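Putative tetrapyrrole (Corrin/porphyrin) methylase (Bacteroides fragilis, PDB 3FFY) probably catalyses the S-adenosylmethionine-dependent 2'-O-methylation of a cytidine ribose in 16S ribosomal RNA, this chain being the C-terminal piece of the whole enzyme. Local coordinates at residues 20-26 / 44-50. Sequence-based numbering, arbitrary orientation. Where two conformers were deposited one is given.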
loop_
_atom_site.group_PDB
_atom_site.type_symbol
_atom_site.label_atom_id
_atom_site.label_comp_id
_atom_site.label_asym_id
_atom_site.label_seq_id
_atom_site.Cartn_x
_atom_site.Cartn_y
_atom_site.Cartn_z
ATOM N N PHE A 20 10.013 -13.507 5.540
ATOM C CA PHE A 20 9.485 -13.705 4.197
ATOM C C PHE A 20 10.464 -14.449 3.314
ATOM O O PHE A 20 11.684 -14.454 3.571
ATOM C CB PHE A 20 9.048 -12.385 3.549
ATOM C CG PHE A 20 10.173 -11.448 3.195
ATOM C CD1 PHE A 20 10.818 -11.534 1.967
ATOM C CD2 PHE A 20 10.577 -10.477 4.079
ATOM C CE1 PHE A 20 11.865 -10.678 1.637
ATOM C CE2 PHE A 20 11.629 -9.637 3.774
ATOM C CZ PHE A 20 12.292 -9.736 2.559
ATOM N N CYS A 21 9.896 -15.075 2.290
ATOM C CA CYS A 21 10.628 -15.834 1.316
ATOM C C CYS A 21 10.580 -15.151 -0.025
ATOM O O CYS A 21 9.532 -15.117 -0.678
ATOM C CB CYS A 21 10.004 -17.207 1.185
ATOM S SG CYS A 21 10.079 -18.098 2.734
ATOM N N PHE A 22 11.713 -14.609 -0.446
ATOM C CA PHE A 22 11.791 -14.110 -1.799
ATOM C C PHE A 22 11.873 -15.335 -2.690
ATOM O O PHE A 22 12.790 -16.129 -2.553
ATOM C CB PHE A 22 12.992 -13.189 -2.018
ATOM C CG PHE A 22 13.103 -12.724 -3.429
ATOM C CD1 PHE A 22 12.246 -11.737 -3.904
ATOM C CD2 PHE A 22 13.973 -13.345 -4.322
ATOM C CE1 PHE A 22 12.300 -11.320 -5.259
ATOM C CE2 PHE A 22 14.047 -12.936 -5.649
ATOM C CZ PHE A 22 13.194 -11.923 -6.115
ATOM N N GLU A 23 10.895 -15.488 -3.585
ATOM C CA GLU A 23 10.889 -16.618 -4.525
ATOM C C GLU A 23 11.250 -16.206 -5.961
ATOM O O GLU A 23 11.673 -17.030 -6.768
ATOM C CB GLU A 23 9.514 -17.271 -4.527
ATOM C CG GLU A 23 8.957 -17.630 -3.160
ATOM C CD GLU A 23 9.636 -18.820 -2.506
ATOM O OE1 GLU A 23 10.402 -19.573 -3.155
ATOM O OE2 GLU A 23 9.370 -19.010 -1.316
ATOM N N GLY A 24 11.107 -14.924 -6.292
ATOM C CA GLY A 24 11.453 -14.432 -7.638
ATOM C C GLY A 24 10.381 -14.816 -8.643
ATOM O O GLY A 24 9.206 -14.696 -8.378
ATOM N N PHE A 25 10.804 -15.313 -9.791
ATOM C CA PHE A 25 9.914 -15.709 -10.860
ATOM C C PHE A 25 9.689 -17.188 -10.766
ATOM O O PHE A 25 10.638 -17.950 -10.578
ATOM C CB PHE A 25 10.591 -15.422 -12.187
ATOM C CG PHE A 25 10.752 -13.957 -12.456
ATOM C CD1 PHE A 25 9.697 -13.225 -13.026
ATOM C CD2 PHE A 25 11.922 -13.305 -12.134
ATOM C CE1 PHE A 25 9.828 -11.874 -13.274
ATOM C CE2 PHE A 25 12.063 -11.950 -12.387
ATOM C CZ PHE A 25 11.004 -11.235 -12.948
ATOM N N LEU A 26 8.446 -17.608 -10.907
ATOM C CA LEU A 26 8.131 -19.026 -11.050
ATOM C C LEU A 26 8.702 -19.577 -12.335
ATOM O O LEU A 26 8.825 -18.873 -13.359
ATOM C CB LEU A 26 6.637 -19.226 -11.102
ATOM C CG LEU A 26 5.858 -19.291 -9.810
ATOM C CD1 LEU A 26 4.401 -19.009 -10.211
ATOM C CD2 LEU A 26 5.968 -20.699 -9.215
ATOM N N ARG A 44 5.600 -18.744 6.038
ATOM C CA ARG A 44 6.056 -17.353 5.863
ATOM C C ARG A 44 5.399 -16.745 4.615
ATOM O O ARG A 44 5.076 -17.454 3.689
ATOM C CB ARG A 44 7.589 -17.266 5.717
ATOM C CG ARG A 44 8.440 -17.793 6.908
ATOM C CD ARG A 44 9.856 -18.158 6.401
ATOM N NE ARG A 44 10.809 -18.656 7.413
ATOM C CZ ARG A 44 12.022 -18.159 7.583
ATOM N NH1 ARG A 44 12.433 -17.163 6.815
ATOM N NH2 ARG A 44 12.817 -18.654 8.519
ATOM N N THR A 45 5.233 -15.416 4.622
ATOM C CA THR A 45 4.873 -14.640 3.431
ATOM C C THR A 45 5.872 -14.969 2.320
ATOM O O THR A 45 7.042 -15.119 2.571
ATOM C CB THR A 45 4.926 -13.143 3.736
ATOM O OG1 THR A 45 4.001 -12.875 4.796
ATOM C CG2 THR A 45 4.581 -12.297 2.506
HETATM N N MSE A 46 5.380 -15.102 1.100
HETATM C CA MSE A 46 6.188 -15.414 -0.066
HETATM C C MSE A 46 6.119 -14.226 -0.978
HETATM O O MSE A 46 5.057 -13.606 -1.109
HETATM C CB MSE A 46 5.628 -16.639 -0.753
HETATM C CG MSE A 46 5.914 -17.870 0.092
HETATM SE SE MSE A 46 4.781 -19.299 -0.301
HETATM C CE MSE A 46 3.178 -18.587 0.588
ATOM N N VAL A 47 7.234 -13.917 -1.621
ATOM C CA VAL A 47 7.265 -12.806 -2.560
ATOM C C VAL A 47 7.744 -13.320 -3.898
ATOM O O VAL A 47 8.780 -14.021 -3.992
ATOM C CB VAL A 47 8.203 -11.661 -2.092
ATOM C CG1 VAL A 47 8.196 -10.517 -3.164
ATOM C CG2 VAL A 47 7.782 -11.194 -0.667
ATOM N N PHE A 48 6.956 -12.999 -4.919
ATOM C CA PHE A 48 7.230 -13.396 -6.311
ATOM C C PHE A 48 7.169 -12.156 -7.206
ATOM O O PHE A 48 6.460 -11.192 -6.901
ATOM C CB PHE A 48 6.140 -14.331 -6.843
ATOM C CG PHE A 48 5.865 -15.547 -5.981
ATOM C CD1 PHE A 48 6.476 -16.763 -6.257
ATOM C CD2 PHE A 48 4.951 -15.470 -4.948
ATOM C CE1 PHE A 48 6.192 -17.884 -5.466
ATOM C CE2 PHE A 48 4.661 -16.570 -4.155
ATOM C CZ PHE A 48 5.285 -17.774 -4.410
ATOM N N TYR A 49 7.878 -12.233 -8.332
ATOM C CA TYR A 49 7.766 -11.283 -9.455
ATOM C C TYR A 49 7.044 -11.974 -10.582
ATOM O O TYR A 49 7.219 -13.188 -10.792
ATOM C CB TYR A 49 9.147 -10.839 -9.946
ATOM C CG TYR A 49 9.901 -9.909 -9.022
ATOM C CD1 TYR A 49 9.248 -8.992 -8.242
ATOM C CD2 TYR A 49 11.280 -9.927 -8.969
ATOM C CE1 TYR A 49 9.955 -8.112 -7.435
ATOM C CE2 TYR A 49 11.981 -9.041 -8.175
ATOM C CZ TYR A 49 11.294 -8.146 -7.407
ATOM O OH TYR A 49 11.955 -7.254 -6.604
ATOM N N GLU A 50 6.230 -11.211 -11.303
ATOM C CA GLU A 50 5.467 -11.765 -12.401
ATOM C C GLU A 50 5.250 -10.722 -13.502
ATOM O O GLU A 50 5.277 -9.498 -13.256
ATOM C CB GLU A 50 4.130 -12.284 -11.879
ATOM C CG GLU A 50 3.347 -13.157 -12.843
ATOM C CD GLU A 50 4.196 -14.287 -13.385
ATOM O OE1 GLU A 50 4.139 -15.367 -12.756
ATOM O OE2 GLU A 50 4.963 -14.052 -14.371
#
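Between Cys21 and Thr45, Cys21 and Val47, Glu23 and Val47, and Gly24 and Tyr49, backbone hydrogen bonds join 20-26 to 44-50 as parallel strands, a worked example of how a sheet absorbs an extra residue. Cys21 N donates to Thr45 O at 2.9 Å, and Cys21 O accepts from Val47 N. Val47 O then takes two donors, Glu23 N at 2.6 Å and, weakly, Gly24 N at 3.4 Å. This is a beta bulge: the register slips by one residue, and Gly24, with its positive phi of 76°, resumes the pairing by accepting from Tyr49 N.

Aromatic contacts occupy the side of Val47. Phe22, its CG anti to the backbone N (chi1 177°), reaches along the strand and sets its edge against the Tyr49 face in an offset edge-to-face pair, with planes at 73° and CE1 3.7 Å from Tyr49 CE2. Tyr49 CB in turn sits over one face of the Phe25 ring, 3.7 Å from its centroid, while Tyr49 OH is hydrogen-bonded to Ala3 O and Phe6 N.

Glu23, the extra residue of the bulge, lies alongside Phe48 and points the same way, its bent chain laying CG over that ring, 4.1 Å from its centroid, leaving OE1 to a salt bridge with Lys35 of helix 32-38.

The two strands and that helix form a beta-alpha-beta unit at the sheet margin, where backbone bonds fix the register on both flanks of the bulge and the shared Val47 O bridges the slip.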